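Local coordinates for protein BlEst2 (PDB 6WPX) that probably hydrolyses ester bonds as a secreted lipase or esterase, captured here in the propeptide form, in which a C-terminal domain has autoinhibitory effects, at residues Lys338-Ala343 with His355-Lys360. Sequence-based numbering, arbitrary orientation.
Sequences KDFSIA and HSAAIK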
ATOM      1  N   LYS A 338      25.595 -13.664  -3.433  1.00 49.87           N
ATOM      2  CA  LYS A 338      25.519 -13.049  -2.108  1.00 49.81           C
ATOM      3  C   LYS A 338      25.451 -11.525  -2.217  1.00 53.43           C
ATOM      4  O   LYS A 338      25.470 -10.836  -1.198  1.00 54.74           O
ATOM      5  CB  LYS A 338      26.670 -13.529  -1.204  1.00 53.56           C
ATOM      6  CG  LYS A 338      26.514 -14.973  -0.732  1.00 68.16           C
ATOM      7  CD  LYS A 338      27.621 -15.418   0.222  1.00 79.90           C
ATOM      8  CE  LYS A 338      28.799 -16.061  -0.481  1.00 92.56           C
ATOM      9  NZ  LYS A 338      28.490 -17.436  -0.966  1.00101.44           N
ATOM     10  N   ASP A 339      25.309 -11.004  -3.456  1.00 48.44           N
ATOM     11  CA  ASP A 339      25.228  -9.573  -3.754  1.00 47.95           C
ATOM     12  C   ASP A 339      23.825  -8.978  -3.478  1.00 44.69           C
ATOM     13  O   ASP A 339      23.150  -8.436  -4.368  1.00 43.55           O
ATOM     14  CB  ASP A 339      25.716  -9.278  -5.189  1.00 51.68           C
ATOM     15  CG  ASP A 339      26.185  -7.843  -5.369  1.00 68.58           C
ATOM     16  OD1 ASP A 339      27.250  -7.493  -4.807  1.00 70.01           O
ATOM     17  OD2 ASP A 339      25.473  -7.060  -6.054  1.00 76.74           O
ATOM     18  N   PHE A 340      23.396  -9.114  -2.222  1.00 36.99           N
ATOM     19  CA  PHE A 340      22.119  -8.600  -1.754  1.00 34.07           C
ATOM     20  C   PHE A 340      22.337  -7.281  -1.056  1.00 38.15           C
ATOM     21  O   PHE A 340      23.295  -7.134  -0.285  1.00 38.83           O
ATOM     22  CB  PHE A 340      21.462  -9.589  -0.774  1.00 34.23           C
ATOM     23  CG  PHE A 340      20.668 -10.698  -1.416  1.00 34.12           C
ATOM     24  CD1 PHE A 340      21.291 -11.868  -1.834  1.00 37.57           C
ATOM     25  CD2 PHE A 340      19.287 -10.596  -1.555  1.00 34.06           C
ATOM     26  CE1 PHE A 340      20.551 -12.906  -2.407  1.00 38.07           C
ATOM     27  CE2 PHE A 340      18.540 -11.632  -2.135  1.00 35.81           C
ATOM     28  CZ  PHE A 340      19.177 -12.776  -2.562  1.00 35.25           C
ATOM     29  N   SER A 341      21.443  -6.341  -1.288  1.00 34.16           N
ATOM     30  CA  SER A 341      21.493  -5.074  -0.589  1.00 34.27           C
ATOM     31  C   SER A 341      20.597  -5.250   0.638  1.00 39.22           C
ATOM     32  O   SER A 341      19.746  -6.146   0.651  1.00 40.69           O
ATOM     33  CB  SER A 341      20.934  -3.970  -1.474  1.00 38.18           C
ATOM     34  OG  SER A 341      19.574  -4.245  -1.778  1.00 48.28           O
ATOM     35  N   ILE A 342      20.785  -4.421   1.655  1.00 33.61           N
ATOM     36  CA  ILE A 342      19.954  -4.423   2.851  1.00 32.74           C
ATOM     37  C   ILE A 342      19.292  -3.038   2.962  1.00 34.02           C
ATOM     38  O   ILE A 342      19.905  -2.023   2.618  1.00 31.83           O
ATOM     39  CB  ILE A 342      20.745  -4.864   4.129  1.00 37.68           C
ATOM     40  CG1 ILE A 342      19.871  -4.918   5.402  1.00 38.19           C
ATOM     41  CG2 ILE A 342      21.989  -3.998   4.359  1.00 41.30           C
ATOM     42  CD1 ILE A 342      18.841  -6.016   5.511  1.00 42.82           C
ATOM     43  N   ALA A 343      18.022  -3.014   3.348  1.00 30.20           N
ATOM     44  CA  ALA A 343      17.300  -1.763   3.535  1.00 30.19           C
ATOM     45  C   ALA A 343      16.241  -1.966   4.600  1.00 34.92           C
ATOM     46  O   ALA A 343      15.842  -3.106   4.872  1.00 34.54           O
ATOM     47  CB  ALA A 343      16.670  -1.302   2.230  1.00 29.97           C
ATOM     48  N   HIS A 355      16.384  -7.814   2.497  1.00 20.90           N
ATOM     49  CA  HIS A 355      17.575  -8.098   1.716  1.00 21.66           C
ATOM     50  C   HIS A 355      17.056  -8.270   0.305  1.00 24.11           C
ATOM     51  O   HIS A 355      16.168  -9.108   0.077  1.00 22.86           O
ATOM     52  CB  HIS A 355      18.245  -9.397   2.167  1.00 23.27           C
ATOM     53  CG  HIS A 355      18.600  -9.439   3.612  1.00 28.57           C
ATOM     54  ND1 HIS A 355      19.897  -9.234   4.035  1.00 32.43           N
ATOM     55  CD2 HIS A 355      17.824  -9.707   4.686  1.00 31.39           C
ATOM     56  CE1 HIS A 355      19.876  -9.385   5.350  1.00 33.04           C
ATOM     57  NE2 HIS A 355      18.646  -9.655   5.791  1.00 32.56           N
ATOM     58  N   SER A 356      17.566  -7.477  -0.637  1.00 19.77           N
ATOM     59  CA  SER A 356      17.090  -7.567  -2.006  1.00 18.23           C
ATOM     60  C   SER A 356      18.176  -7.785  -3.016  1.00 26.11           C
ATOM     61  O   SER A 356      19.334  -7.407  -2.812  1.00 26.37           O
ATOM     62  CB  SER A 356      16.300  -6.328  -2.403  1.00 18.98           C
ATOM     63  OG  SER A 356      15.197  -6.146  -1.536  1.00 19.66           O
ATOM     64  N   ALA A 357      17.770  -8.383  -4.141  1.00 22.49           N
ATOM     65  CA  ALA A 357      18.640  -8.618  -5.289  1.00 23.99           C
ATOM     66  C   ALA A 357      17.784  -8.568  -6.544  1.00 28.83           C
ATOM     67  O   ALA A 357      16.576  -8.805  -6.493  1.00 26.94           O
ATOM     68  CB  ALA A 357      19.343  -9.972  -5.183  1.00 24.58           C
ATOM     69  N   ALA A 358      18.411  -8.212  -7.653  1.00 28.19           N
ATOM     70  CA  ALA A 358      17.783  -8.171  -8.962  1.00 29.09           C
ATOM     71  C   ALA A 358      18.723  -8.913  -9.906  1.00 34.95           C
ATOM     72  O   ALA A 358      19.925  -8.610  -9.964  1.00 35.98           O
ATOM     73  CB  ALA A 358      17.563  -6.734  -9.415  1.00 29.94           C
ATOM     74  N   ILE A 359      18.194  -9.955 -10.566  1.00 31.48           N
ATOM     75  CA  ILE A 359      18.959 -10.803 -11.479  1.00 32.51           C
ATOM     76  C   ILE A 359      18.386 -10.674 -12.876  1.00 34.40           C
ATOM     77  O   ILE A 359      17.227 -11.035 -13.112  1.00 30.65           O
ATOM     78  CB  ILE A 359      19.043 -12.293 -11.014  1.00 35.78           C
ATOM     79  CG1 ILE A 359      19.758 -12.454  -9.662  1.00 36.81           C
ATOM     80  CG2 ILE A 359      19.697 -13.191 -12.068  1.00 38.00           C
ATOM     81  CD1 ILE A 359      18.812 -12.524  -8.478  1.00 44.08           C
ATOM     82  N   LYS A 360      19.216 -10.177 -13.806  1.00 31.64           N
ATOM     83  CA  LYS A 360      18.840 -10.033 -15.212  1.00 31.73           C
ATOM     84  C   LYS A 360      18.959 -11.401 -15.855  1.00 34.27           C
ATOM     85  O   LYS A 360      19.883 -12.159 -15.520  1.00 34.71           O
ATOM     86  CB  LYS A 360      19.771  -9.033 -15.920  1.00 34.45           C
ATOM     87  CG  LYS A 360      19.750  -7.611 -15.341  1.00 45.69           C
ATOM     88  CD  LYS A 360      21.111  -6.887 -15.543  1.00 55.59           C
ATOM     89  CE  LYS A 360      21.085  -5.771 -16.567  1.00 63.55           C
ATOM     90  NZ  LYS A 360      22.442  -5.201 -16.817  1.00 65.16           N
TER
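Ser341 and Ser356 form the hydrogen-bonded pair where edge strand 341-344 lies antiparallel to strand 353-360. Ser341 N donates to Ser356 O (2.8 Å) and Ser356 N returns a bond to Ser341 O (2.9 Å). With chi1 at 62°, Ser341 OG sits between its own N and carbonyl carbon and swings back to Ser356 O, a weak second bond to the same oxygen; Ser356 OG instead bonds His317 on strand 313-320. On the other face of the hairpin, Ile342 and His355 run side by side. CG1 of Ile342 is anti to the backbone N (chi1 -178°), and the turn at chi2 (71°) brings CD1 over the centre of one imidazole face, 3.6 Å from the ring centroid, a CH-pi contact. Just before the strand, Phe340 reaches across Ser356 O: one face of its phenyl takes the methyl of Ala357, with CB 3.7 Å from the ring centroid and offset toward the rim, while Ser356 N lies in plane at the ring's edge. The same ring touches Val316 of strand 313-320 in the hairpin's own sheet and Ile327, Leu329 and Ile369 of the sheet holding strands 326-330 and 365-372, so it lies between these two sheets. Chemically, then, two backbone bonds set the register here, the ladder goes on through Ala343 and Val354, and CH-pi contacts add apolar packing on the face that carries His355, Ile342 and the Phe340 ring.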